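Local coordinates for protein regulator of nonsense transcripts 2 (Homo sapiens, PDB 4CEK) that takes part in nonsense-mediated mRNA decay and is represented here by the second of its three MIF4G domains, at residues I22-A30 and D135-N146; L190-H201 and K213-L223. One frame throughout, in Å; residues are numbered along the deposited sequence.

Interaction 1: residues I22-A30 and D135-N146; sequences IDLKAFVPA and DKAAMDFCMNMN
Ile22, Leu24 and Ala30 track Asp135, Met139 and Met143 in turn, so the irregular segment 22-30 runs beside helix 131-144 in the same direction, with Leu24 CA 7.3 Å from Met139 CA. Leu24 is the buried side chain of segment 22-30 and uses both branches. Its CG is anti to the carbonyl carbon (chi1 -61°), and from there the two methyls diverge: CD1 lies 3.8 Å from Cys142 SG and also faces Ala138, while CD2 packs 3.7 Å from Met139 CG. Thr178 and Leu179 of helix 169-179 touch the same leucine, which thus plugs the groove between two helices. Phe27 meets the same CG of Met139 next to Leu24 CD2. Its ring comes to that methionine edge-on, CE2 lying 3.9 Å from Met139 CG, and receives Met143 over one face in a Met-aromatic contact, with SD 4.2 Å from the ring centroid and 9° off the normal. The ring is poorly ordered, so this placement is known less precisely. The loop that follows helix 13-19 is in this way laid on helix 131-144, at the periphery of the all-helical MIF4G fold. At the start of the segment, Ile22 CG1 rests 3.7 Å from Asp135 OD2, a carboxylate oxygen engaged in a salt bridge with Arg174, and its CD1 crosses the bent end of Met139 at CE. The other end is tied by a weak hydrogen bond, Asn146 ND2 to Ala30 O, 3.2 Å long and bent to 129°. Asn146 OD1 is hydrogen-bonded to Arg151.

Interaction 2: residues L190-H201 and K213-L223; sequences LCSMLRGDFRFH and KNKTVRFIGEL
With CG anti to the carbonyl carbon (chi1 -65°), the imidazole of His201 swings across to helix 210-225, where Thr216, its OG1 likewise anti to the carbonyl carbon (chi1 -66°), turns its hydroxyl to the edge of the ring. His201 NE2 and Thr216 OG1 are hydrogen-bonded at 3.3 Å; the proton is not located. One face of the imidazole carries Lys213 CG in a CH-pi contact, 4.0 Å from the centroid; the opposite face lies over the backbone oxygen of Asp197. The ring is therefore sandwiched, although its ND1 is buried without a polar partner. A water bonded to Asp197 OD2, Thr216 OG1 and Lys215 NZ joins the aspartate to the second helix, and the carboxylate of Asp88 lies close to the same OD2. Lys213 reaches past the histidine in an extended chain; its NZ binds His248 and, through a second water, His201 O.

Toward the other end the interface becomes apolar. Leu194 drops into a hole formed by Thr216, Phe219, Ile220 and Leu223. Its CD1 sits over the Phe219 ring face, off centre. Thr216 returns the insertion, fitting among Leu194, Asp197, Phe198 and His201. Beside it, Val217 CG2 meets the edge of the Phe198 ring at CE1, 3.8 Å away, and Leu190 CD2 touches Phe219 CZ. The axes pass 9.8 Å apart at 139° between their directions, so consecutive helices 185-203 and 210-225 form an obliquely antiparallel hairpin with knobs-into-holes packing, consistent with the HEAT-like helical hairpins of MIF4G domains.

How the interactions relate
Interactions 1 and 2 lie 26 Å apart between centres and do not touch, their nearest atoms being about 12 Å apart. They follow one another along the chain and differ in depth: interaction 2 is buried, about 6 Å from the centre of the chain, whereas interaction 1 is partly buried, about 22 Å from it. Helix 169-179 lies between them in contact terms, since it touches Leu24 and Ala138 of the first and Leu190 and Phe219 of the second. One contact thus packs two neighbouring helices of the core, while the other fastens an N-terminal loop to the outside of the helical array. Neither adjoins a bound ligand.

Interaction 1: residues I22-A30 and D135-N146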
loop_
_atom_site.group_PDB
_atom_site.type_symbol
_atom_site.label_atom_id
_atom_site.label_comp_id
_atom_site.label_asym_id
_atom_site.label_seq_id
_atom_site.Cartn_x
_atom_site.Cartn_y
_atom_site.Cartn_z
ATOM N N ILE A 22 5.597 15.005 -9.377
ATOM C CA ILE A 22 5.283 15.906 -10.468
ATOM C C ILE A 22 3.981 16.623 -10.129
ATOM O O ILE A 22 3.012 16.000 -9.682
ATOM C CB ILE A 22 5.180 15.190 -11.824
ATOM C CG1 ILE A 22 6.568 14.750 -12.301
ATOM C CG2 ILE A 22 4.586 16.125 -12.877
ATOM C CD1 ILE A 22 6.773 14.912 -13.795
ATOM N N ASP A 23 3.995 17.942 -10.305
ATOM C CA ASP A 23 2.832 18.793 -10.072
ATOM C C ASP A 23 1.912 18.728 -11.294
ATOM O O ASP A 23 2.050 19.497 -12.242
ATOM C CB ASP A 23 3.298 20.226 -9.806
ATOM C CG ASP A 23 2.158 21.169 -9.485
ATOM O OD1 ASP A 23 1.005 20.718 -9.290
ATOM O OD2 ASP A 23 2.422 22.388 -9.432
ATOM N N LEU A 24 0.981 17.788 -11.278
ATOM C CA LEU A 24 0.049 17.669 -12.364
ATOM C C LEU A 24 -0.981 18.783 -12.379
ATOM O O LEU A 24 -1.573 19.009 -13.424
ATOM C CB LEU A 24 -0.689 16.341 -12.334
ATOM C CG LEU A 24 0.116 15.062 -12.449
ATOM C CD1 LEU A 24 -0.899 13.963 -12.664
ATOM C CD2 LEU A 24 1.147 15.075 -13.561
ATOM N N LYS A 25 -1.215 19.483 -11.267
ATOM C CA LYS A 25 -2.338 20.441 -11.238
ATOM C C LYS A 25 -2.112 21.612 -12.198
ATOM O O LYS A 25 -3.057 22.310 -12.559
ATOM C CB LYS A 25 -2.680 20.944 -9.819
ATOM C CG LYS A 25 -4.195 21.033 -9.589
ATOM C CD LYS A 25 -4.623 22.068 -8.554
ATOM C CE LYS A 25 -6.140 22.270 -8.583
ATOM N NZ LYS A 25 -6.585 23.564 -7.980
ATOM N N ALA A 26 -0.870 21.803 -12.636
ATOM C CA ALA A 26 -0.574 22.753 -13.696
ATOM C C ALA A 26 -1.381 22.499 -15.007
ATOM O O ALA A 26 -1.551 23.428 -15.807
ATOM C CB ALA A 26 0.931 22.764 -13.969
ATOM N N PHE A 27 -1.880 21.270 -15.218
ATOM C CA PHE A 27 -2.552 20.865 -16.490
ATOM C C PHE A 27 -4.012 21.311 -16.659
ATOM O O PHE A 27 -4.623 21.839 -15.727
ATOM C CB PHE A 27 -2.519 19.332 -16.676
ATOM C CG PHE A 27 -1.210 18.790 -17.185
ATOM C CD1 PHE A 27 -0.478 19.455 -18.167
ATOM C CD2 PHE A 27 -0.733 17.574 -16.713
ATOM C CE1 PHE A 27 0.720 18.932 -18.633
ATOM C CE2 PHE A 27 0.459 17.046 -17.180
ATOM C CZ PHE A 27 1.187 17.725 -18.140
ATOM N N VAL A 28 -4.543 21.069 -17.867
ATOM C CA VAL A 28 -5.950 21.331 -18.244
ATOM C C VAL A 28 -6.959 20.737 -17.244
ATOM O O VAL A 28 -6.781 19.597 -16.803
ATOM C CB VAL A 28 -6.291 20.688 -19.621
ATOM C CG1 VAL A 28 -7.627 21.206 -20.147
ATOM C CG2 VAL A 28 -5.186 20.918 -20.644
ATOM N N PRO A 29 -8.007 21.504 -16.861
ATOM C CA PRO A 29 -9.182 20.842 -16.263
ATOM C C PRO A 29 -9.897 19.908 -17.264
ATOM O O PRO A 29 -10.677 20.370 -18.111
ATOM C CB PRO A 29 -10.063 22.021 -15.830
ATOM C CG PRO A 29 -9.078 23.109 -15.531
ATOM C CD PRO A 29 -7.989 22.951 -16.562
ATOM N N ALA A 30 -9.608 18.605 -17.154
ATOM C CA ALA A 30 -10.041 17.595 -18.133
ATOM C C ALA A 30 -10.314 16.225 -17.491
ATOM O O ALA A 30 -9.956 15.977 -16.338
ATOM C CB ALA A 30 -8.994 17.454 -19.231
ATOM N N ASP A 135 5.791 8.243 -13.417
ATOM C CA ASP A 135 5.369 9.641 -13.607
ATOM C C ASP A 135 4.788 9.882 -15.018
ATOM O O ASP A 135 3.789 10.578 -15.169
ATOM C CB ASP A 135 6.533 10.606 -13.318
ATOM C CG ASP A 135 6.883 10.701 -11.798
ATOM O OD1 ASP A 135 6.170 10.092 -10.978
ATOM O OD2 ASP A 135 7.866 11.395 -11.418
ATOM N N LYS A 136 5.389 9.286 -16.044
ATOM C CA LYS A 136 4.840 9.367 -17.412
ATOM C C LYS A 136 3.438 8.783 -17.490
ATOM O O LYS A 136 2.540 9.360 -18.120
ATOM C CB LYS A 136 5.745 8.656 -18.430
ATOM C CG LYS A 136 6.868 9.533 -18.964
ATOM C CD LYS A 136 7.929 8.733 -19.731
ATOM C CE LYS A 136 9.109 9.608 -20.162
ATOM N NZ LYS A 136 10.433 8.992 -19.845
ATOM N N ALA A 137 3.266 7.631 -16.858
ATOM C CA ALA A 137 1.974 6.948 -16.820
ATOM C C ALA A 137 0.889 7.850 -16.221
ATOM O O ALA A 137 -0.255 7.883 -16.706
ATOM C CB ALA A 137 2.096 5.641 -16.038
ATOM N N ALA A 138 1.259 8.577 -15.172
ATOM C CA ALA A 138 0.383 9.547 -14.555
ATOM C C ALA A 138 0.010 10.688 -15.517
ATOM O O ALA A 138 -1.144 11.116 -15.548
ATOM C CB ALA A 138 1.022 10.113 -13.297
ATOM N N MET A 139 0.970 11.205 -16.277
ATOM C CA MET A 139 0.672 12.302 -17.215
ATOM C C MET A 139 -0.237 11.786 -18.320
ATOM O O MET A 139 -1.243 12.412 -18.657
ATOM C CB MET A 139 1.953 12.923 -17.765
ATOM C CG MET A 139 2.648 13.849 -16.769
ATOM S SD MET A 139 4.283 14.523 -17.219
ATOM C CE MET A 139 5.314 13.064 -17.256
ATOM N N ASP A 140 0.087 10.607 -18.834
ATOM C CA ASP A 140 -0.702 9.973 -19.884
ATOM C C ASP A 140 -2.158 9.763 -19.451
ATOM O O ASP A 140 -3.092 10.064 -20.194
ATOM C CB ASP A 140 -0.038 8.640 -20.289
ATOM C CG ASP A 140 -0.720 7.956 -21.450
ATOM O OD1 ASP A 140 -1.506 8.624 -22.160
ATOM O OD2 ASP A 140 -0.464 6.741 -21.674
ATOM N N PHE A 141 -2.353 9.235 -18.250
ATOM C CA PHE A 141 -3.702 8.957 -17.752
ATOM C C PHE A 141 -4.471 10.261 -17.528
ATOM O O PHE A 141 -5.628 10.400 -17.901
ATOM C CB PHE A 141 -3.636 8.167 -16.438
ATOM C CG PHE A 141 -4.963 7.722 -15.964
ATOM C CD1 PHE A 141 -5.728 8.553 -15.190
ATOM C CD2 PHE A 141 -5.490 6.510 -16.376
ATOM C CE1 PHE A 141 -7.007 8.175 -14.785
ATOM C CE2 PHE A 141 -6.767 6.127 -15.982
ATOM C CZ PHE A 141 -7.521 6.966 -15.169
ATOM N N CYS A 142 -3.800 11.215 -16.914
ATOM C CA CYS A 142 -4.415 12.472 -16.525
ATOM C C CYS A 142 -4.878 13.316 -17.743
ATOM O O CYS A 142 -5.780 14.141 -17.629
ATOM C CB CYS A 142 -3.420 13.254 -15.662
ATOM S SG CYS A 142 -4.166 14.424 -14.531
ATOM N N MET A 143 -4.274 13.078 -18.903
ATOM C CA MET A 143 -4.491 13.900 -20.081
ATOM C C MET A 143 -5.323 13.261 -21.179
ATOM O O MET A 143 -5.904 13.986 -21.977
ATOM C CB MET A 143 -3.148 14.281 -20.685
ATOM C CG MET A 143 -2.452 15.400 -19.936
ATOM S SD MET A 143 -1.862 16.631 -21.093
ATOM C CE MET A 143 -3.368 17.106 -21.963
ATOM N N ASN A 144 -5.364 11.929 -21.249
ATOM C CA ASN A 144 -6.074 11.244 -22.334
ATOM C C ASN A 144 -7.175 10.288 -21.899
ATOM O O ASN A 144 -7.927 9.775 -22.750
ATOM C CB ASN A 144 -5.064 10.483 -23.191
ATOM C CG ASN A 144 -3.820 11.301 -23.467
ATOM O OD1 ASN A 144 -3.901 12.507 -23.671
ATOM N ND2 ASN A 144 -2.668 10.661 -23.446
ATOM N N MET A 145 -7.283 10.028 -20.596
ATOM C CA MET A 145 -8.090 8.880 -20.134
ATOM C C MET A 145 -8.955 9.148 -18.925
ATOM O O MET A 145 -9.724 8.285 -18.541
ATOM C CB MET A 145 -7.194 7.684 -19.797
ATOM C CG MET A 145 -6.072 7.446 -20.782
ATOM S SD MET A 145 -4.994 6.117 -20.261
ATOM C CE MET A 145 -6.161 4.789 -20.328
ATOM N N ASN A 146 -8.835 10.319 -18.328
ATOM C CA ASN A 146 -9.581 10.622 -17.131
ATOM C C ASN A 146 -11.110 10.609 -17.359
ATOM O O ASN A 146 -11.658 11.331 -18.180
ATOM C CB ASN A 146 -9.126 11.953 -16.557
ATOM C CG ASN A 146 -9.589 12.139 -15.144
ATOM O OD1 ASN A 146 -10.129 11.208 -14.550
ATOM N ND2 ASN A 146 -9.381 13.330 -14.589
#

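Interaction 2: residues L190-H201 and K213-L223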
loop_
_atom_site.group_PDB
_atom_site.type_symbol
_atom_site.label_atom_id
_atom_site.label_comp_id
_atom_site.label_asym_id
_atom_site.label_seq_id
_atom_site.Cartn_x
_atom_site.Cartn_y
_atom_site.Cartn_z
ATOM N N LEU A 190 -8.966 3.163 -3.385
ATOM C CA LEU A 190 -7.917 2.183 -3.168
ATOM C C LEU A 190 -7.748 2.005 -1.656
ATOM O O LEU A 190 -7.755 0.867 -1.182
ATOM C CB LEU A 190 -6.593 2.575 -3.854
ATOM C CG LEU A 190 -5.523 1.464 -3.888
ATOM C CD1 LEU A 190 -6.013 0.149 -4.483
ATOM C CD2 LEU A 190 -4.284 1.926 -4.612
ATOM N N CYS A 191 -7.713 3.111 -0.902
ATOM C CA CYS A 191 -7.472 3.017 0.522
ATOM C C CYS A 191 -8.601 2.276 1.200
ATOM O O CYS A 191 -8.371 1.438 2.100
ATOM C CB CYS A 191 -7.285 4.376 1.168
ATOM S SG CYS A 191 -5.717 5.136 0.676
ATOM N N SER A 192 -9.812 2.578 0.760
ATOM C CA SER A 192 -10.978 1.931 1.289
ATOM C C SER A 192 -10.951 0.452 1.041
ATOM O O SER A 192 -11.277 -0.349 1.922
ATOM C CB SER A 192 -12.230 2.513 0.663
ATOM O OG SER A 192 -13.340 1.739 1.090
ATOM N N MET A 193 -10.564 0.080 -0.160
ATOM C CA MET A 193 -10.402 -1.346 -0.506
ATOM C C MET A 193 -9.304 -2.024 0.351
ATOM O O MET A 193 -9.461 -3.161 0.800
ATOM C CB MET A 193 -10.060 -1.475 -1.997
ATOM C CG MET A 193 -11.208 -1.113 -2.943
ATOM S SD MET A 193 -10.797 -1.482 -4.666
ATOM C CE MET A 193 -9.763 -0.075 -5.043
ATOM N N LEU A 194 -8.196 -1.312 0.573
ATOM C CA LEU A 194 -7.043 -1.861 1.255
ATOM C C LEU A 194 -7.391 -2.014 2.722
ATOM O O LEU A 194 -7.125 -3.058 3.299
ATOM C CB LEU A 194 -5.813 -0.974 1.047
ATOM C CG LEU A 194 -5.076 -1.128 -0.290
ATOM C CD1 LEU A 194 -3.942 -0.106 -0.432
ATOM C CD2 LEU A 194 -4.507 -2.527 -0.419
ATOM N N ARG A 195 -8.051 -1.018 3.313
ATOM C CA ARG A 195 -8.588 -1.139 4.676
ATOM C C ARG A 195 -9.503 -2.338 4.900
ATOM O O ARG A 195 -9.390 -3.013 5.926
ATOM C CB ARG A 195 -9.402 0.101 5.082
ATOM C CG ARG A 195 -8.573 1.263 5.581
ATOM C CD ARG A 195 -9.402 2.231 6.429
ATOM N NE ARG A 195 -10.629 2.609 5.723
ATOM C CZ ARG A 195 -10.729 3.569 4.810
ATOM N NH1 ARG A 195 -9.672 4.324 4.472
ATOM N NH2 ARG A 195 -11.913 3.773 4.246
ATOM N N GLY A 196 -10.463 -2.543 3.999
ATOM C CA GLY A 196 -11.408 -3.661 4.113
ATOM C C GLY A 196 -10.719 -5.011 4.016
ATOM O O GLY A 196 -11.012 -5.924 4.773
ATOM N N ASP A 197 -9.740 -5.122 3.137
ATOM C CA ASP A 197 -8.991 -6.383 2.991
ATOM C C ASP A 197 -8.112 -6.625 4.230
ATOM O O ASP A 197 -8.024 -7.763 4.732
ATOM C CB ASP A 197 -8.172 -6.320 1.728
ATOM C CG ASP A 197 -7.875 -7.661 1.159
ATOM O OD1 ASP A 197 -8.517 -8.643 1.532
ATOM O OD2 ASP A 197 -6.947 -7.734 0.354
ATOM N N PHE A 198 -7.548 -5.542 4.791
ATOM C CA PHE A 198 -6.809 -5.631 6.029
ATOM C C PHE A 198 -7.676 -6.195 7.146
ATOM O O PHE A 198 -7.283 -7.157 7.797
ATOM C CB PHE A 198 -6.241 -4.272 6.427
ATOM C CG PHE A 198 -5.454 -4.294 7.715
ATOM C CD1 PHE A 198 -4.140 -4.724 7.732
ATOM C CD2 PHE A 198 -6.033 -3.931 8.901
ATOM C CE1 PHE A 198 -3.400 -4.729 8.910
ATOM C CE2 PHE A 198 -5.320 -3.960 10.099
ATOM C CZ PHE A 198 -3.993 -4.357 10.090
ATOM N N ARG A 199 -8.854 -5.615 7.339
ATOM C CA ARG A 199 -9.838 -6.076 8.347
ATOM C C ARG A 199 -10.140 -7.541 8.166
ATOM O O ARG A 199 -10.095 -8.321 9.111
ATOM C CB ARG A 199 -11.136 -5.325 8.178
ATOM C CG ARG A 199 -11.656 -4.568 9.372
ATOM C CD ARG A 199 -12.874 -3.725 8.957
ATOM N NE ARG A 199 -12.480 -2.363 8.667
ATOM C CZ ARG A 199 -12.775 -1.655 7.575
ATOM N NH1 ARG A 199 -13.543 -2.125 6.615
ATOM N NH2 ARG A 199 -12.300 -0.412 7.485
ATOM N N PHE A 200 -10.419 -7.913 6.935
ATOM C CA PHE A 200 -10.644 -9.313 6.569
ATOM C C PHE A 200 -9.480 -10.236 6.987
ATOM O O PHE A 200 -9.705 -11.239 7.671
ATOM C CB PHE A 200 -10.908 -9.379 5.054
ATOM C CG PHE A 200 -11.180 -10.742 4.550
ATOM C CD1 PHE A 200 -12.394 -11.365 4.822
ATOM C CD2 PHE A 200 -10.223 -11.421 3.787
ATOM C CE1 PHE A 200 -12.643 -12.653 4.358
ATOM C CE2 PHE A 200 -10.461 -12.709 3.320
ATOM C CZ PHE A 200 -11.673 -13.326 3.606
ATOM N N HIS A 201 -8.241 -9.865 6.638
ATOM C CA HIS A 201 -7.049 -10.626 7.051
ATOM C C HIS A 201 -6.841 -10.722 8.536
ATOM O O HIS A 201 -6.356 -11.741 9.020
ATOM C CB HIS A 201 -5.776 -10.047 6.454
ATOM C CG HIS A 201 -5.698 -10.154 4.950
ATOM N ND1 HIS A 201 -6.127 -11.226 4.285
ATOM C CD2 HIS A 201 -5.205 -9.271 3.999
ATOM C CE1 HIS A 201 -5.925 -11.050 2.966
ATOM N NE2 HIS A 201 -5.365 -9.850 2.791
ATOM N N LYS A 213 -1.423 -11.661 2.578
ATOM C CA LYS A 213 -1.623 -10.743 3.685
ATOM C C LYS A 213 -0.494 -9.685 3.684
ATOM O O LYS A 213 -0.735 -8.476 3.865
ATOM C CB LYS A 213 -1.663 -11.533 4.993
ATOM C CG LYS A 213 -2.703 -12.652 5.000
ATOM C CD LYS A 213 -2.690 -13.459 6.303
ATOM C CE LYS A 213 -4.038 -14.106 6.620
ATOM N NZ LYS A 213 -4.223 -14.393 8.077
ATOM N N ASN A 214 0.736 -10.153 3.459
ATOM C CA ASN A 214 1.917 -9.287 3.403
ATOM C C ASN A 214 1.888 -8.305 2.212
ATOM O O ASN A 214 2.329 -7.181 2.358
ATOM C CB ASN A 214 3.213 -10.136 3.416
ATOM C CG ASN A 214 3.542 -10.737 4.808
ATOM O OD1 ASN A 214 3.067 -10.269 5.864
ATOM N ND2 ASN A 214 4.379 -11.785 4.804
ATOM N N LYS A 215 1.327 -8.710 1.063
ATOM C CA LYS A 215 1.075 -7.793 -0.036
ATOM C C LYS A 215 0.154 -6.657 0.431
ATOM O O LYS A 215 0.461 -5.485 0.206
ATOM C CB LYS A 215 0.397 -8.497 -1.226
ATOM C CG LYS A 215 0.179 -7.594 -2.460
ATOM C CD LYS A 215 -1.096 -7.887 -3.273
ATOM C CE LYS A 215 -2.382 -7.473 -2.555
ATOM N NZ LYS A 215 -3.020 -6.164 -2.938
ATOM N N THR A 216 -0.973 -6.994 1.064
ATOM C CA THR A 216 -1.904 -5.965 1.518
ATOM C C THR A 216 -1.196 -5.006 2.457
ATOM O O THR A 216 -1.297 -3.801 2.295
ATOM C CB THR A 216 -3.125 -6.551 2.245
ATOM O OG1 THR A 216 -3.916 -7.317 1.339
ATOM C CG2 THR A 216 -3.979 -5.459 2.815
ATOM N N VAL A 217 -0.479 -5.551 3.441
ATOM C CA VAL A 217 0.161 -4.740 4.467
ATOM C C VAL A 217 1.301 -3.936 3.881
ATOM O O VAL A 217 1.469 -2.785 4.261
ATOM C CB VAL A 217 0.631 -5.596 5.679
ATOM C CG1 VAL A 217 1.806 -4.946 6.378
ATOM C CG2 VAL A 217 -0.506 -5.802 6.662
ATOM N N ARG A 218 2.055 -4.488 2.933
ATOM C CA ARG A 218 3.102 -3.689 2.252
ATOM C C ARG A 218 2.538 -2.500 1.458
ATOM O O ARG A 218 3.112 -1.405 1.494
ATOM C CB ARG A 218 3.956 -4.545 1.307
ATOM C CG ARG A 218 4.906 -5.501 2.023
ATOM C CD ARG A 218 5.878 -6.143 1.053
ATOM N NE ARG A 218 6.155 -7.535 1.411
ATOM C CZ ARG A 218 7.205 -7.959 2.123
ATOM N NH1 ARG A 218 8.117 -7.097 2.582
ATOM N NH2 ARG A 218 7.335 -9.258 2.387
ATOM N N PHE A 219 1.412 -2.718 0.777
ATOM C CA PHE A 219 0.753 -1.664 -0.015
ATOM C C PHE A 219 0.308 -0.547 0.915
ATOM O O PHE A 219 0.639 0.580 0.685
ATOM C CB PHE A 219 -0.433 -2.238 -0.819
ATOM C CG PHE A 219 -0.697 -1.551 -2.154
ATOM C CD1 PHE A 219 -0.187 -0.266 -2.451
ATOM C CD2 PHE A 219 -1.458 -2.209 -3.145
ATOM C CE1 PHE A 219 -0.435 0.343 -3.671
ATOM C CE2 PHE A 219 -1.725 -1.579 -4.367
ATOM C CZ PHE A 219 -1.210 -0.306 -4.631
ATOM N N ILE A 220 -0.298 -0.878 2.050
ATOM C CA ILE A 220 -0.638 0.140 3.040
ATOM C C ILE A 220 0.598 0.910 3.523
ATOM O O ILE A 220 0.572 2.164 3.747
ATOM C CB ILE A 220 -1.384 -0.476 4.247
ATOM C CG1 ILE A 220 -2.769 -0.957 3.777
ATOM C CG2 ILE A 220 -1.483 0.551 5.351
ATOM C CD1 ILE A 220 -3.608 -1.808 4.735
ATOM N N GLY A 221 1.708 0.185 3.666
ATOM C CA GLY A 221 2.944 0.834 4.089
ATOM C C GLY A 221 3.443 1.842 3.093
ATOM O O GLY A 221 3.896 2.920 3.457
ATOM N N GLU A 222 3.430 1.481 1.823
ATOM C CA GLU A 222 3.928 2.402 0.764
ATOM C C GLU A 222 3.049 3.670 0.674
ATOM O O GLU A 222 3.533 4.808 0.658
ATOM C CB GLU A 222 3.949 1.666 -0.576
ATOM C CG GLU A 222 5.118 0.683 -0.726
ATOM C CD GLU A 222 6.460 1.371 -0.454
ATOM O OE1 GLU A 222 6.629 2.547 -0.838
ATOM O OE2 GLU A 222 7.339 0.777 0.198
ATOM N N LEU A 223 1.749 3.450 0.745
ATOM C CA LEU A 223 0.769 4.519 0.778
ATOM C C LEU A 223 0.916 5.404 1.994
ATOM O O LEU A 223 0.598 6.581 1.931
ATOM C CB LEU A 223 -0.652 3.920 0.676
ATOM C CG LEU A 223 -0.971 3.467 -0.766
ATOM C CD1 LEU A 223 -2.160 2.557 -0.825
ATOM C CD2 LEU A 223 -1.174 4.689 -1.675
HETATM O O HOH W 1 -4.943 -6.579 -0.930
HETATM O O HOH W 2 -4.570 -13.395 10.565
#